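Local coordinates for protein ZmpA Glycopeptidase (Clostridium perfringens, PDB 6XSX) that is a metalloprotease of the M60 family thought to cleave glycosylated proteins, this chain being its catalytic module, at residues V55-V60 with L76-M81; G118-S123 with I137-A142. All coordinates share one frame; numbering follows the deposited sequence.

Contact 1: residues V55-V60 with L76-M81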
ATOM      1  N   VAL A  55     -26.697 -14.326  -8.001  1.00 17.76           N
ATOM      2  CA  VAL A  55     -27.820 -14.986  -7.356  1.00 17.48           C
ATOM      3  C   VAL A  55     -28.510 -13.999  -6.414  1.00 17.70           C
ATOM      4  O   VAL A  55     -27.909 -13.009  -5.992  1.00 18.13           O
ATOM      5  CB  VAL A  55     -27.363 -16.252  -6.599  1.00 17.15           C
ATOM      6  CG1 VAL A  55     -27.019 -17.392  -7.553  1.00 17.60           C
ATOM      7  CG2 VAL A  55     -26.188 -15.958  -5.672  1.00 17.28           C
ATOM      8  N   LYS A  56     -29.777 -14.301  -6.105  1.00 17.36           N
ATOM      9  CA  LYS A  56     -30.561 -13.633  -5.083  1.00 17.53           C
ATOM     10  C   LYS A  56     -30.541 -14.488  -3.822  1.00 18.42           C
ATOM     11  O   LYS A  56     -30.646 -15.710  -3.909  1.00 17.46           O
ATOM     12  CB  LYS A  56     -32.021 -13.514  -5.541  1.00 17.73           C
ATOM     13  CG  LYS A  56     -32.240 -12.713  -6.812  1.00 17.40           C
ATOM     14  CD  LYS A  56     -33.678 -12.692  -7.271  1.00 18.73           C
ATOM     15  CE  LYS A  56     -33.823 -11.959  -8.592  1.00 19.40           C
ATOM     16  NZ  LYS A  56     -35.244 -11.726  -8.943  1.00 19.08           N
ATOM     17  N   SER A  57     -30.443 -13.834  -2.651  1.00 18.06           N
ATOM     18  CA  SER A  57     -30.585 -14.534  -1.384  1.00 19.02           C
ATOM     19  C   SER A  57     -31.897 -15.316  -1.396  1.00 19.44           C
ATOM     20  O   SER A  57     -32.914 -14.795  -1.839  1.00 19.54           O
ATOM     21  CB  SER A  57     -30.497 -13.583  -0.205  1.00 19.41           C
ATOM     22  OG  SER A  57     -29.138 -13.185   0.027  1.00 20.60           O
ATOM     23  N   GLY A  58     -31.862 -16.568  -0.922  1.00 19.39           N
ATOM     24  CA  GLY A  58     -33.081 -17.355  -0.812  1.00 21.68           C
ATOM     25  C   GLY A  58     -33.434 -18.117  -2.089  1.00 23.60           C
ATOM     26  O   GLY A  58     -34.391 -18.890  -2.093  1.00 24.83           O
ATOM     27  N   GLN A  59     -32.682 -17.907  -3.179  1.00 23.38           N
ATOM     28  CA  GLN A  59     -32.933 -18.712  -4.367  1.00 22.79           C
ATOM     29  C   GLN A  59     -32.208 -20.052  -4.239  1.00 22.51           C
ATOM     30  O   GLN A  59     -31.263 -20.194  -3.465  1.00 20.48           O
ATOM     31  CB  GLN A  59     -32.631 -17.957  -5.669  1.00 23.38           C
ATOM     32  CG  GLN A  59     -31.178 -17.983  -6.123  1.00 23.58           C
ATOM     33  CD  GLN A  59     -31.010 -17.540  -7.564  1.00 25.58           C
ATOM     34  OE1 GLN A  59     -30.893 -16.354  -7.875  1.00 24.05           O
ATOM     35  NE2 GLN A  59     -30.973 -18.506  -8.471  1.00 24.82           N
ATOM     36  N   VAL A  60     -32.689 -21.025  -5.014  1.00 22.04           N
ATOM     37  CA  VAL A  60     -32.078 -22.337  -5.123  1.00 23.60           C
ATOM     38  C   VAL A  60     -31.196 -22.340  -6.366  1.00 23.24           C
ATOM     39  O   VAL A  60     -31.579 -21.806  -7.405  1.00 25.45           O
ATOM     40  CB  VAL A  60     -33.159 -23.432  -5.217  1.00 25.37           C
ATOM     41  CG1 VAL A  60     -32.567 -24.800  -5.542  1.00 25.11           C
ATOM     42  CG2 VAL A  60     -34.029 -23.483  -3.967  1.00 24.33           C
ATOM     43  N   LEU A  76     -17.822 -22.975  -2.953  1.00 20.76           N
ATOM     44  CA  LEU A  76     -18.395 -21.782  -3.545  1.00 21.89           C
ATOM     45  C   LEU A  76     -18.334 -20.668  -2.503  1.00 21.13           C
ATOM     46  O   LEU A  76     -18.487 -20.930  -1.302  1.00 20.48           O
ATOM     47  CB  LEU A  76     -19.852 -22.097  -3.894  1.00 24.52           C
ATOM     48  CG  LEU A  76     -20.351 -21.618  -5.251  1.00 26.71           C
ATOM     49  CD1 LEU A  76     -19.463 -22.137  -6.376  1.00 27.11           C
ATOM     50  CD2 LEU A  76     -21.790 -22.083  -5.460  1.00 26.55           C
ATOM     51  N   VAL A  77     -18.072 -19.443  -2.981  1.00 19.08           N
ATOM     52  CA  VAL A  77     -18.194 -18.247  -2.167  1.00 17.48           C
ATOM     53  C   VAL A  77     -19.355 -17.426  -2.724  1.00 18.23           C
ATOM     54  O   VAL A  77     -19.356 -17.077  -3.907  1.00 17.75           O
ATOM     55  CB  VAL A  77     -16.875 -17.444  -2.123  1.00 17.38           C
ATOM     56  CG1 VAL A  77     -17.019 -16.145  -1.332  1.00 16.87           C
ATOM     57  CG2 VAL A  77     -15.718 -18.281  -1.568  1.00 17.08           C
ATOM     58  N   PHE A  78     -20.363 -17.184  -1.872  1.00 17.77           N
ATOM     59  CA  PHE A  78     -21.377 -16.176  -2.125  1.00 18.27           C
ATOM     60  C   PHE A  78     -20.898 -14.867  -1.503  1.00 19.06           C
ATOM     61  O   PHE A  78     -20.495 -14.844  -0.336  1.00 19.16           O
ATOM     62  CB  PHE A  78     -22.737 -16.588  -1.552  1.00 18.27           C
ATOM     63  CG  PHE A  78     -23.768 -15.483  -1.447  1.00 18.92           C
ATOM     64  CD1 PHE A  78     -24.335 -14.915  -2.579  1.00 18.41           C
ATOM     65  CD2 PHE A  78     -24.188 -15.015  -0.207  1.00 19.05           C
ATOM     66  CE1 PHE A  78     -25.275 -13.896  -2.481  1.00 19.29           C
ATOM     67  CE2 PHE A  78     -25.125 -13.994  -0.109  1.00 18.96           C
ATOM     68  CZ  PHE A  78     -25.673 -13.437  -1.245  1.00 18.76           C
ATOM     69  N   LYS A  79     -20.942 -13.793  -2.297  1.00 17.97           N
ATOM     70  CA  LYS A  79     -20.560 -12.479  -1.818  1.00 18.24           C
ATOM     71  C   LYS A  79     -21.736 -11.528  -2.024  1.00 18.15           C
ATOM     72  O   LYS A  79     -22.090 -11.219  -3.162  1.00 18.60           O
ATOM     73  CB  LYS A  79     -19.259 -12.030  -2.504  1.00 17.84           C
ATOM     74  CG  LYS A  79     -18.641 -10.722  -1.994  1.00 17.07           C
ATOM     75  CD  LYS A  79     -19.118  -9.510  -2.772  1.00 16.70           C
ATOM     76  CE  LYS A  79     -18.468  -8.204  -2.375  1.00 16.35           C
ATOM     77  NZ  LYS A  79     -19.030  -7.664  -1.112  1.00 16.85           N
ATOM     78  N   GLN A  80     -22.335 -11.096  -0.907  1.00 17.31           N
ATOM     79  CA  GLN A  80     -23.378 -10.084  -0.887  1.00 16.62           C
ATOM     80  C   GLN A  80     -22.748  -8.726  -1.189  1.00 16.55           C
ATOM     81  O   GLN A  80     -21.671  -8.413  -0.676  1.00 16.53           O
ATOM     82  CB  GLN A  80     -24.052 -10.077   0.486  1.00 16.96           C
ATOM     83  CG  GLN A  80     -24.766  -8.772   0.838  1.00 16.57           C
ATOM     84  CD  GLN A  80     -26.054  -8.553   0.081  1.00 17.43           C
ATOM     85  OE1 GLN A  80     -26.975  -9.375   0.131  1.00 17.55           O
ATOM     86  NE2 GLN A  80     -26.138  -7.423  -0.615  1.00 16.79           N
ATOM     87  N   MET A  81     -23.421  -7.928  -2.028  1.00 16.43           N
ATOM     88  CA  MET A  81     -22.922  -6.614  -2.428  1.00 17.74           C
ATOM     89  C   MET A  81     -23.061  -5.595  -1.298  1.00 18.14           C
ATOM     90  O   MET A  81     -24.055  -5.611  -0.568  1.00 18.88           O
ATOM     91  CB  MET A  81     -23.669  -6.082  -3.662  1.00 17.86           C
ATOM     92  CG  MET A  81     -23.228  -6.737  -4.962  1.00 17.40           C
ATOM     93  SD  MET A  81     -21.431  -6.631  -5.164  1.00 19.07           S
ATOM     94  CE  MET A  81     -21.248  -4.923  -5.674  1.00 17.42           C
TER
HETATM   95  O   HOH W   1     -27.970 -11.505   1.607  1.00 21.65           O
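The ring of Phe-78 meets Val-55 and Ser-57 at the end of strand 49-56, both obliquely, Val-55 at CD1 and CE1, Ser-57 at CZ. Its CG is anti to the backbone N (chi1 165°), which carries the ring across toward the other segment. Val-55 CG2 lies 3.8 Å from Phe-78 CD1 and nearly as close to CE1, an apolar contact. Ser-57 OG approaches the far end, 3.7 Å from Phe-78 CZ. No hydrogen bond passes directly between the segments: strands 49-56 and 75-80 flank strand 117-123 in the mixed sheet of the M60 module, so the contact reaches over the strand between them. Val-55 also packs on Leu-120 of that middle strand, and Phe-78 on Ile-102. A water ties the polar ends together, donating to Ser-57 OG (2.6 Å) and to Gln-80 OE1 (2.8 Å). Ser-57 OG is further bonded to Pro-103 O, and Gln-80 OE1 also accepts a hydrogen bond from the backbone N of Ala-117. Past Val-55 the chain bends in a type II turn, Lys-56 to Gln-59, where Lys-56 N gives Gln-59 OE1 a 2.9 Å, nearly straight bond.

Contact 2: residues G118-S123 with I137-A142. With EDO (1,2-ethanediol), chain F.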
ATOM      1  N   GLY A 118     -26.051 -11.152  -4.626  1.00 17.08           N
ATOM      2  CA  GLY A 118     -24.638 -10.982  -4.926  1.00 16.39           C
ATOM      3  C   GLY A 118     -24.166 -11.992  -5.967  1.00 16.64           C
ATOM      4  O   GLY A 118     -24.948 -12.421  -6.809  1.00 17.22           O
ATOM      5  N   VAL A 119     -22.880 -12.359  -5.888  1.00 17.07           N
ATOM      6  CA  VAL A 119     -22.210 -13.110  -6.936  1.00 17.17           C
ATOM      7  C   VAL A 119     -21.520 -14.334  -6.325  1.00 17.98           C
ATOM      8  O   VAL A 119     -21.357 -14.427  -5.104  1.00 17.78           O
ATOM      9  CB  VAL A 119     -21.205 -12.218  -7.695  1.00 17.74           C
ATOM     10  CG1 VAL A 119     -21.870 -11.012  -8.344  1.00 16.84           C
ATOM     11  CG2 VAL A 119     -20.048 -11.792  -6.807  1.00 16.82           C
ATOM     12  N   LEU A 120     -21.119 -15.268  -7.204  1.00 18.48           N
ATOM     13  CA  LEU A 120     -20.439 -16.493  -6.819  1.00 18.89           C
ATOM     14  C   LEU A 120     -19.013 -16.453  -7.348  1.00 19.21           C
ATOM     15  O   LEU A 120     -18.791 -16.102  -8.509  1.00 17.98           O
ATOM     16  CB  LEU A 120     -21.161 -17.737  -7.370  1.00 18.54           C
ATOM     17  CG  LEU A 120     -22.648 -17.893  -7.037  1.00 18.65           C
ATOM     18  CD1 LEU A 120     -23.206 -19.138  -7.705  1.00 18.98           C
ATOM     19  CD2 LEU A 120     -22.891 -17.963  -5.534  1.00 18.86           C
ATOM     20  N   TYR A 121     -18.079 -16.825  -6.461  1.00 19.49           N
ATOM     21  CA  TYR A 121     -16.708 -17.155  -6.803  1.00 20.33           C
ATOM     22  C   TYR A 121     -16.406 -18.582  -6.344  1.00 21.13           C
ATOM     23  O   TYR A 121     -17.132 -19.145  -5.521  1.00 23.19           O
ATOM     24  CB  TYR A 121     -15.743 -16.190  -6.110  1.00 19.83           C
ATOM     25  CG  TYR A 121     -16.089 -14.722  -6.230  1.00 19.51           C
ATOM     26  CD1 TYR A 121     -16.079 -14.079  -7.459  1.00 18.41           C
ATOM     27  CD2 TYR A 121     -16.417 -13.975  -5.106  1.00 18.47           C
ATOM     28  CE1 TYR A 121     -16.393 -12.734  -7.575  1.00 17.67           C
ATOM     29  CE2 TYR A 121     -16.723 -12.625  -5.199  1.00 17.55           C
ATOM     30  CZ  TYR A 121     -16.703 -12.004  -6.437  1.00 18.00           C
ATOM     31  OH  TYR A 121     -17.019 -10.682  -6.532  1.00 16.69           O
ATOM     32  N   THR A 122     -15.326 -19.158  -6.882  1.00 19.29           N
ATOM     33  CA  THR A 122     -14.848 -20.443  -6.404  1.00 18.55           C
ATOM     34  C   THR A 122     -13.609 -20.228  -5.545  1.00 19.49           C
ATOM     35  O   THR A 122     -12.827 -19.294  -5.762  1.00 18.25           O
ATOM     36  CB  THR A 122     -14.552 -21.433  -7.544  1.00 17.44           C
ATOM     37  OG1 THR A 122     -13.442 -20.966  -8.310  1.00 16.93           O
ATOM     38  CG2 THR A 122     -15.727 -21.637  -8.475  1.00 16.87           C
ATOM     39  N   SER A 123     -13.469 -21.121  -4.564  1.00 19.59           N
ATOM     40  CA  SER A 123     -12.278 -21.239  -3.748  1.00 20.52           C
ATOM     41  C   SER A 123     -11.889 -22.712  -3.749  1.00 21.56           C
ATOM     42  O   SER A 123     -12.734 -23.563  -3.455  1.00 20.70           O
ATOM     43  CB  SER A 123     -12.550 -20.750  -2.356  1.00 20.12           C
ATOM     44  OG  SER A 123     -11.446 -21.030  -1.516  1.00 22.24           O
ATOM     45  N   ILE A 137     -16.815 -28.272 -12.160  1.00 23.05           N
ATOM     46  CA  ILE A 137     -18.124 -27.960 -11.615  1.00 24.43           C
ATOM     47  C   ILE A 137     -18.989 -27.303 -12.685  1.00 23.10           C
ATOM     48  O   ILE A 137     -18.481 -26.708 -13.641  1.00 21.64           O
ATOM     49  CB  ILE A 137     -18.070 -27.139 -10.305  1.00 25.94           C
ATOM     50  CG1 ILE A 137     -17.876 -25.643 -10.546  1.00 26.37           C
ATOM     51  CG2 ILE A 137     -17.052 -27.696  -9.313  1.00 27.13           C
ATOM     52  CD1 ILE A 137     -18.242 -24.798  -9.345  1.00 29.44           C
ATOM     53  N   ARG A 138     -20.304 -27.437 -12.484  1.00 21.65           N
ATOM     54  CA  ARG A 138     -21.306 -26.766 -13.287  1.00 22.54           C
ATOM     55  C   ARG A 138     -22.354 -26.174 -12.352  1.00 21.79           C
ATOM     56  O   ARG A 138     -22.753 -26.815 -11.383  1.00 21.02           O
ATOM     57  CB  ARG A 138     -21.943 -27.767 -14.252  1.00 23.05           C
ATOM     58  CG  ARG A 138     -22.842 -27.135 -15.300  1.00 24.82           C
ATOM     59  CD  ARG A 138     -23.177 -28.132 -16.396  1.00 25.58           C
ATOM     60  NE  ARG A 138     -23.722 -29.396 -15.915  1.00 27.19           N
ATOM     61  CZ  ARG A 138     -24.987 -29.584 -15.555  1.00 28.31           C
ATOM     62  NH1 ARG A 138     -25.845 -28.579 -15.606  1.00 27.09           N
ATOM     63  NH2 ARG A 138     -25.386 -30.776 -15.145  1.00 29.27           N
ATOM     64  N   ILE A 139     -22.787 -24.945 -12.657  1.00 21.22           N
ATOM     65  CA  ILE A 139     -23.779 -24.265 -11.845  1.00 21.72           C
ATOM     66  C   ILE A 139     -25.037 -24.066 -12.687  1.00 21.78           C
ATOM     67  O   ILE A 139     -24.972 -23.483 -13.766  1.00 22.43           O
ATOM     68  CB  ILE A 139     -23.218 -22.934 -11.290  1.00 20.99           C
ATOM     69  CG1 ILE A 139     -21.968 -23.166 -10.434  1.00 20.67           C
ATOM     70  CG2 ILE A 139     -24.282 -22.171 -10.517  1.00 21.09           C
ATOM     71  CD1 ILE A 139     -21.127 -21.925 -10.211  1.00 20.15           C
ATOM     72  N   GLU A 140     -26.182 -24.516 -12.163  1.00 21.92           N
ATOM     73  CA  GLU A 140     -27.471 -24.309 -12.808  1.00 21.77           C
ATOM     74  C   GLU A 140     -28.311 -23.331 -11.989  1.00 21.06           C
ATOM     75  O   GLU A 140     -28.327 -23.394 -10.759  1.00 20.51           O
ATOM     76  CB  GLU A 140     -28.258 -25.622 -12.853  1.00 23.31           C
ATOM     77  CG  GLU A 140     -27.727 -26.666 -13.813  1.00 25.73           C
ATOM     78  CD  GLU A 140     -28.586 -27.926 -13.902  1.00 27.65           C
ATOM     79  OE1 GLU A 140     -29.572 -28.048 -13.124  1.00 28.07           O
ATOM     80  OE2 GLU A 140     -28.268 -28.798 -14.740  1.00 28.34           O
ATOM     81  N   GLY A 141     -29.031 -22.446 -12.690  1.00 21.39           N
ATOM     82  CA  GLY A 141     -30.116 -21.668 -12.111  1.00 21.35           C
ATOM     83  C   GLY A 141     -29.703 -20.240 -11.755  1.00 22.98           C
ATOM     84  O   GLY A 141     -30.490 -19.496 -11.166  1.00 22.27           O
ATOM     85  N   ALA A 142     -28.470 -19.857 -12.118  1.00 22.56           N
ATOM     86  CA  ALA A 142     -27.969 -18.536 -11.771  1.00 25.62           C
ATOM     87  C   ALA A 142     -28.042 -17.614 -12.990  1.00 27.15           C
ATOM     88  O   ALA A 142     -28.269 -18.073 -14.101  1.00 27.11           O
ATOM     89  CB  ALA A 142     -26.574 -18.629 -11.191  1.00 23.26           C
TER
HETATM   90  C1  EDO F1305     -19.500 -31.109 -14.558  1.00 32.24           C
HETATM   91  O1  EDO F1305     -20.840 -31.070 -15.018  1.00 37.63           O
HETATM   92  C2  EDO F1305     -19.424 -31.531 -13.144  1.00 31.39           C
HETATM   93  O2  EDO F1305     -20.044 -32.787 -12.956  1.00 30.64           O
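Leu-120 and Thr-122 pack against the inner side of strand 136-140, whereas the flat guanidinium of Arg-138 lies on its outer side and is met at the edge. Two sheets pack face to face here, in the manner of a beta sandwich: strand 117-123 belongs to the mixed sheet and strand 136-140 to the four-stranded antiparallel one. Glu-140 OE2 sits in the guanidinium plane, 2.6 Å from Arg-138 NH1, in a salt bridge whose hydrogen bond is nearly straight (172°); Glu-140 OE2 is met on its anti side, 17° out of the carboxylate plane. A 1,2-ethanediol, probably from the crystallisation liquor, comes near the guanidinium plane at another part of the edge, its O1 taking only a weak bond from Arg-138 NE at 3.5 Å. The interface between the sheets is apolar and has no hydrogen bond between the segments. Leu-120 CD1 stands 4.3 Å from Ile-139 CG2, and Leu-120 also touches Leu-76 of its own sheet and Ile-61 of the facing one. Backbones stay well apart, the CA atoms of Leu-120 and Ala-142 being 9.2 Å from each other. Tyr-121 points away from this interface; its OH bonds Asp-180 OD2, and its ring meets that of Trp-48. Toward the other end of the contact, Thr-122 and Ile-137 lie alongside with their ends running opposite ways. Ile-137 holds CG1 between its backbone N and carbonyl carbon (chi1 82°), and the extended chain beyond it brings CD1 to 4.1 Å from Thr-122 CG2.

From the N terminus, strand 49-56 leaves the mixed sheet through the turn at Lys-56, the chain runs along strand 60-66 of the four-stranded sheet, and strand 75-80 returns; contact 1 closes this excursion. Contact 2 opens only later, closing the loop with helix 128-131 that takes the chain from strand 117-123 over to strand 136-140. The two are in series, neither nested nor crossed. Strand 117-123 joins them: inserted between both strands of contact 1, it pairs with each, Val-55 N lying 2.8 Å from Gly-118 O and Val-77 N 2.7 Å from Tyr-121 O. Contact 1 thus works within one sheet, contact 2 between two.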